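Local coordinates for protein Ent-copalyl diphosphate synthase (PDB 5BP8) that is a largely helical bacterial enzyme of the terpene cyclase family, with a region related to the squalene-hopene cyclase C-terminal domain, at residues A[278-292]-A[310-324]. Residues are numbered along the deposited sequence; the frame is centred on the assembly and turned at random.
Sequences YEAPAALLDSLEAGL and TAAVLFALAQHGRTH
R322 lies extended across helix 282-291, one face of its guanidinium resting on L285 CB, which sits 3.5 Å from CZ. Two carboxylates then grip NH1 at the group's edge. D286 OD1, 2.6 Å from R322 NH1, lies in the guanidinium plane and is met almost straight (172°); E289 OE1, at 3.0 Å from the same NH1, is approached from above its carboxylate plane. E289 is shared: its OE2 accepts a hydrogen bond from H324 NE2 (2.6 Å), on its anti side, with ring and carboxylate planes nearly perpendicular (84°). The D286-E289-R322 salt-bridge network, extended by the H324 hydrogen bond, ties the turn after helix 307-319 to helix 282-291. The axes of 282-291 and 310-319 come within 10.3 Å, at 137° between their N-to-C directions, consistent with the alpha-helical barrel of the squalene-hopene cyclase class; helix 260-274 touches both L288 and A316. Between them, V313 spreads both methyls against L288, while L292 CD2 lies over one face of the H324 ring. At the other end the H320 ring is pinned from two sides: ND1 donates to A316 O within its own segment, and NE2 shares a hydrogen bond with Y278 OH at 2.7 Å, the two rings meeting rim to rim.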
loop_
_atom_site.group_PDB
_atom_site.type_symbol
_atom_site.label_atom_id
_atom_site.label_comp_id
_atom_site.label_asym_id
_atom_site.label_seq_id
_atom_site.Cartn_x
_atom_site.Cartn_y
_atom_site.Cartn_z
ATOM N N TYR A 278 9.280 24.873 9.367
ATOM C CA TYR A 278 9.748 23.853 10.283
ATOM C C TYR A 278 11.182 23.597 9.930
ATOM O O TYR A 278 11.655 24.009 8.858
ATOM C CB TYR A 278 8.964 22.542 10.112
ATOM C CG TYR A 278 9.054 22.016 8.715
ATOM C CD1 TYR A 278 10.076 21.140 8.336
ATOM C CD2 TYR A 278 8.137 22.411 7.760
ATOM C CE1 TYR A 278 10.164 20.667 7.041
ATOM C CE2 TYR A 278 8.213 21.945 6.467
ATOM C CZ TYR A 278 9.230 21.086 6.109
ATOM O OH TYR A 278 9.279 20.648 4.814
ATOM N N GLU A 279 11.862 22.912 10.836
ATOM C CA GLU A 279 13.179 22.374 10.583
ATOM C C GLU A 279 13.057 20.841 10.493
ATOM O O GLU A 279 12.639 20.180 11.461
ATOM C CB GLU A 279 14.107 22.809 11.713
ATOM C CG GLU A 279 15.528 22.288 11.618
ATOM C CD GLU A 279 16.311 22.879 10.463
ATOM O OE1 GLU A 279 15.886 23.908 9.888
ATOM O OE2 GLU A 279 17.380 22.315 10.143
ATOM N N ALA A 280 13.409 20.271 9.342
ATOM C CA ALA A 280 13.462 18.811 9.204
ATOM C C ALA A 280 14.504 18.275 10.165
ATOM O O ALA A 280 15.657 18.753 10.167
ATOM C CB ALA A 280 13.809 18.393 7.787
ATOM N N PRO A 281 14.106 17.315 11.018
ATOM C CA PRO A 281 15.103 16.705 11.869
ATOM C C PRO A 281 16.162 16.019 11.010
ATOM O O PRO A 281 15.837 15.312 10.042
ATOM C CB PRO A 281 14.300 15.672 12.682
ATOM C CG PRO A 281 12.904 16.175 12.663
ATOM C CD PRO A 281 12.743 16.817 11.323
ATOM N N ALA A 282 17.421 16.249 11.361
ATOM C CA ALA A 282 18.537 15.642 10.658
ATOM C C ALA A 282 18.413 14.130 10.571
ATOM O O ALA A 282 18.863 13.544 9.600
ATOM C CB ALA A 282 19.844 16.008 11.349
ATOM N N ALA A 283 17.844 13.501 11.600
ATOM C CA ALA A 283 17.722 12.060 11.635
ATOM C C ALA A 283 16.924 11.529 10.443
ATOM O O ALA A 283 17.235 10.443 9.957
ATOM C CB ALA A 283 17.093 11.580 12.950
ATOM N N LEU A 284 15.914 12.265 9.969
ATOM C CA LEU A 284 15.138 11.783 8.816
ATOM C C LEU A 284 15.994 11.841 7.570
ATOM O O LEU A 284 16.007 10.900 6.782
ATOM C CB LEU A 284 13.858 12.585 8.578
ATOM C CG LEU A 284 12.798 12.487 9.672
ATOM C CD1 LEU A 284 11.542 13.203 9.220
ATOM C CD2 LEU A 284 12.510 11.043 10.057
ATOM N N LEU A 285 16.716 12.950 7.399
ATOM C CA LEU A 285 17.486 13.153 6.190
ATOM C C LEU A 285 18.662 12.192 6.192
ATOM O O LEU A 285 19.008 11.637 5.142
ATOM C CB LEU A 285 17.956 14.610 6.061
ATOM C CG LEU A 285 16.898 15.709 6.184
ATOM C CD1 LEU A 285 17.506 17.103 6.098
ATOM C CD2 LEU A 285 15.833 15.552 5.124
ATOM N N ASP A 286 19.261 11.962 7.362
ATOM C CA ASP A 286 20.336 10.959 7.474
ATOM C C ASP A 286 19.902 9.540 7.120
ATOM O O ASP A 286 20.660 8.821 6.455
ATOM C CB ASP A 286 20.939 10.928 8.879
ATOM C CG ASP A 286 21.685 12.202 9.239
ATOM O OD1 ASP A 286 22.077 12.984 8.351
ATOM O OD2 ASP A 286 21.877 12.393 10.450
ATOM N N SER A 287 18.719 9.132 7.599
ATOM C CA SER A 287 18.129 7.801 7.275
ATOM C C SER A 287 17.997 7.649 5.769
ATOM O O SER A 287 18.415 6.658 5.191
ATOM C CB SER A 287 16.738 7.652 7.915
ATOM O OG SER A 287 16.045 6.513 7.423
ATOM N N LEU A 288 17.413 8.648 5.130
ATOM C CA LEU A 288 17.216 8.585 3.688
ATOM C C LEU A 288 18.532 8.553 2.925
ATOM O O LEU A 288 18.693 7.753 2.015
ATOM C CB LEU A 288 16.359 9.744 3.209
ATOM C CG LEU A 288 14.881 9.722 3.619
ATOM C CD1 LEU A 288 14.184 10.873 2.927
ATOM C CD2 LEU A 288 14.205 8.395 3.263
ATOM N N GLU A 289 19.487 9.414 3.286
ATOM C CA GLU A 289 20.799 9.379 2.610
ATOM C C GLU A 289 21.548 8.060 2.754
ATOM O O GLU A 289 22.160 7.567 1.792
ATOM C CB GLU A 289 21.689 10.531 3.105
ATOM C CG GLU A 289 21.503 11.776 2.301
ATOM C CD GLU A 289 22.505 12.874 2.646
ATOM O OE1 GLU A 289 23.047 12.903 3.783
ATOM O OE2 GLU A 289 22.718 13.709 1.756
ATOM N N ALA A 290 21.515 7.489 3.949
ATOM C CA ALA A 290 22.142 6.211 4.199
ATOM C C ALA A 290 21.493 5.127 3.367
ATOM O O ALA A 290 22.160 4.203 2.962
ATOM C CB ALA A 290 22.060 5.842 5.673
ATOM N N GLY A 291 20.192 5.228 3.113
ATOM C CA GLY A 291 19.512 4.184 2.385
ATOM C C GLY A 291 19.711 4.271 0.884
ATOM O O GLY A 291 19.637 3.274 0.190
ATOM N N LEU A 292 19.929 5.475 0.389
ATOM C CA LEU A 292 20.060 5.723 -1.033
ATOM C C LEU A 292 21.373 5.179 -1.592
ATOM O O LEU A 292 22.423 5.397 -1.009
ATOM C CB LEU A 292 19.955 7.224 -1.256
ATOM C CG LEU A 292 19.875 7.748 -2.675
ATOM C CD1 LEU A 292 18.704 7.133 -3.443
ATOM C CD2 LEU A 292 19.744 9.253 -2.575
ATOM N N THR A 310 12.548 5.930 -5.074
ATOM C CA THR A 310 13.833 6.594 -5.347
ATOM C C THR A 310 13.583 8.074 -5.675
ATOM O O THR A 310 14.237 8.952 -5.105
ATOM C CB THR A 310 14.598 5.891 -6.491
ATOM O OG1 THR A 310 14.940 4.560 -6.085
ATOM C CG2 THR A 310 15.912 6.622 -6.816
ATOM N N ALA A 311 12.628 8.336 -6.567
ATOM C CA ALA A 311 12.295 9.709 -6.983
ATOM C C ALA A 311 11.774 10.520 -5.799
ATOM O O ALA A 311 12.206 11.638 -5.572
ATOM C CB ALA A 311 11.290 9.701 -8.113
ATOM N N ALA A 312 10.879 9.935 -4.994
ATOM C CA ALA A 312 10.347 10.642 -3.835
ATOM C C ALA A 312 11.449 10.997 -2.839
ATOM O O ALA A 312 11.419 12.058 -2.218
ATOM C CB ALA A 312 9.287 9.811 -3.121
ATOM N N VAL A 313 12.371 10.071 -2.632
ATOM C CA VAL A 313 13.438 10.250 -1.682
ATOM C C VAL A 313 14.427 11.318 -2.171
ATOM O O VAL A 313 14.822 12.183 -1.388
ATOM C CB VAL A 313 14.131 8.917 -1.350
ATOM C CG1 VAL A 313 15.471 9.149 -0.667
ATOM C CG2 VAL A 313 13.243 8.081 -0.460
ATOM N N LEU A 314 14.774 11.281 -3.452
ATOM C CA LEU A 314 15.652 12.305 -4.043
ATOM C C LEU A 314 15.028 13.689 -3.932
ATOM O O LEU A 314 15.699 14.641 -3.551
ATOM C CB LEU A 314 15.954 11.989 -5.495
ATOM C CG LEU A 314 16.934 10.837 -5.731
ATOM C CD1 LEU A 314 16.840 10.305 -7.151
ATOM C CD2 LEU A 314 18.358 11.322 -5.425
ATOM N N PHE A 315 13.741 13.781 -4.236
ATOM C CA PHE A 315 12.983 15.022 -4.145
ATOM C C PHE A 315 12.926 15.504 -2.704
ATOM O O PHE A 315 13.162 16.684 -2.416
ATOM C CB PHE A 315 11.568 14.789 -4.749
ATOM C CG PHE A 315 10.694 16.020 -4.887
ATOM C CD1 PHE A 315 11.181 17.236 -5.363
ATOM C CD2 PHE A 315 9.312 15.924 -4.628
ATOM C CE1 PHE A 315 10.329 18.326 -5.485
ATOM C CE2 PHE A 315 8.463 16.998 -4.771
ATOM C CZ PHE A 315 8.969 18.209 -5.211
ATOM N N ALA A 316 12.651 14.600 -1.772
ATOM C CA ALA A 316 12.585 14.970 -0.369
ATOM C C ALA A 316 13.920 15.509 0.154
ATOM O O ALA A 316 13.953 16.542 0.849
ATOM C CB ALA A 316 12.165 13.770 0.467
ATOM N N LEU A 317 14.998 14.800 -0.172
ATOM C CA LEU A 317 16.329 15.211 0.249
ATOM C C LEU A 317 16.671 16.577 -0.330
ATOM O O LEU A 317 17.099 17.481 0.420
ATOM C CB LEU A 317 17.381 14.169 -0.117
ATOM C CG LEU A 317 17.391 12.906 0.748
ATOM C CD1 LEU A 317 18.215 11.825 0.071
ATOM C CD2 LEU A 317 17.887 13.175 2.163
ATOM N N ALA A 318 16.446 16.744 -1.627
ATOM C CA ALA A 318 16.801 17.989 -2.313
ATOM C C ALA A 318 15.998 19.186 -1.834
ATOM O O ALA A 318 16.523 20.304 -1.736
ATOM C CB ALA A 318 16.695 17.816 -3.816
ATOM N N GLN A 319 14.730 18.974 -1.508
ATOM C CA GLN A 319 13.924 20.049 -0.943
ATOM C C GLN A 319 14.358 20.465 0.455
ATOM O O GLN A 319 13.957 21.533 0.933
ATOM C CB GLN A 319 12.434 19.692 -0.922
ATOM C CG GLN A 319 11.833 19.588 -2.293
ATOM C CD GLN A 319 10.328 19.505 -2.262
ATOM O OE1 GLN A 319 9.651 20.489 -2.530
ATOM N NE2 GLN A 319 9.790 18.318 -1.936
ATOM N N HIS A 320 15.128 19.632 1.126
ATOM C CA HIS A 320 15.559 19.943 2.476
ATOM C C HIS A 320 17.077 20.101 2.581
ATOM O O HIS A 320 17.665 19.828 3.615
ATOM C CB HIS A 320 15.012 18.899 3.440
ATOM C CG HIS A 320 13.523 18.929 3.527
ATOM N ND1 HIS A 320 12.715 18.199 2.687
ATOM C CD2 HIS A 320 12.693 19.642 4.316
ATOM C CE1 HIS A 320 11.454 18.449 2.964
ATOM N NE2 HIS A 320 11.412 19.325 3.946
ATOM N N GLY A 321 17.687 20.537 1.486
ATOM C CA GLY A 321 19.082 20.976 1.490
ATOM C C GLY A 321 20.125 19.918 1.199
ATOM O O GLY A 321 21.317 20.177 1.383
ATOM N N ARG A 322 19.704 18.727 0.757
ATOM C CA ARG A 322 20.641 17.641 0.461
ATOM C C ARG A 322 20.428 17.154 -0.951
ATOM O O ARG A 322 19.706 16.171 -1.197
ATOM C CB ARG A 322 20.518 16.506 1.470
ATOM C CG ARG A 322 20.774 16.966 2.892
ATOM C CD ARG A 322 21.205 15.853 3.806
ATOM N NE ARG A 322 21.124 16.303 5.191
ATOM C CZ ARG A 322 21.327 15.528 6.252
ATOM N NH1 ARG A 322 21.678 14.254 6.130
ATOM N NH2 ARG A 322 21.187 16.039 7.457
ATOM N N THR A 323 21.040 17.866 -1.895
ATOM C CA THR A 323 20.846 17.605 -3.307
ATOM C C THR A 323 21.793 16.534 -3.826
ATOM O O THR A 323 23.010 16.638 -3.674
ATOM C CB THR A 323 21.015 18.890 -4.130
ATOM O OG1 THR A 323 20.046 19.845 -3.703
ATOM C CG2 THR A 323 20.804 18.627 -5.602
ATOM N N HIS A 324 21.235 15.494 -4.431
ATOM C CA HIS A 324 22.020 14.427 -5.034
ATOM C C HIS A 324 21.601 14.325 -6.471
ATOM O O HIS A 324 20.397 14.345 -6.759
ATOM C CB HIS A 324 21.738 13.075 -4.363
ATOM C CG HIS A 324 22.126 13.029 -2.926
ATOM N ND1 HIS A 324 23.307 12.475 -2.493
ATOM C CD2 HIS A 324 21.510 13.512 -1.827
ATOM C CE1 HIS A 324 23.391 12.594 -1.181
ATOM N NE2 HIS A 324 22.311 13.219 -0.754
#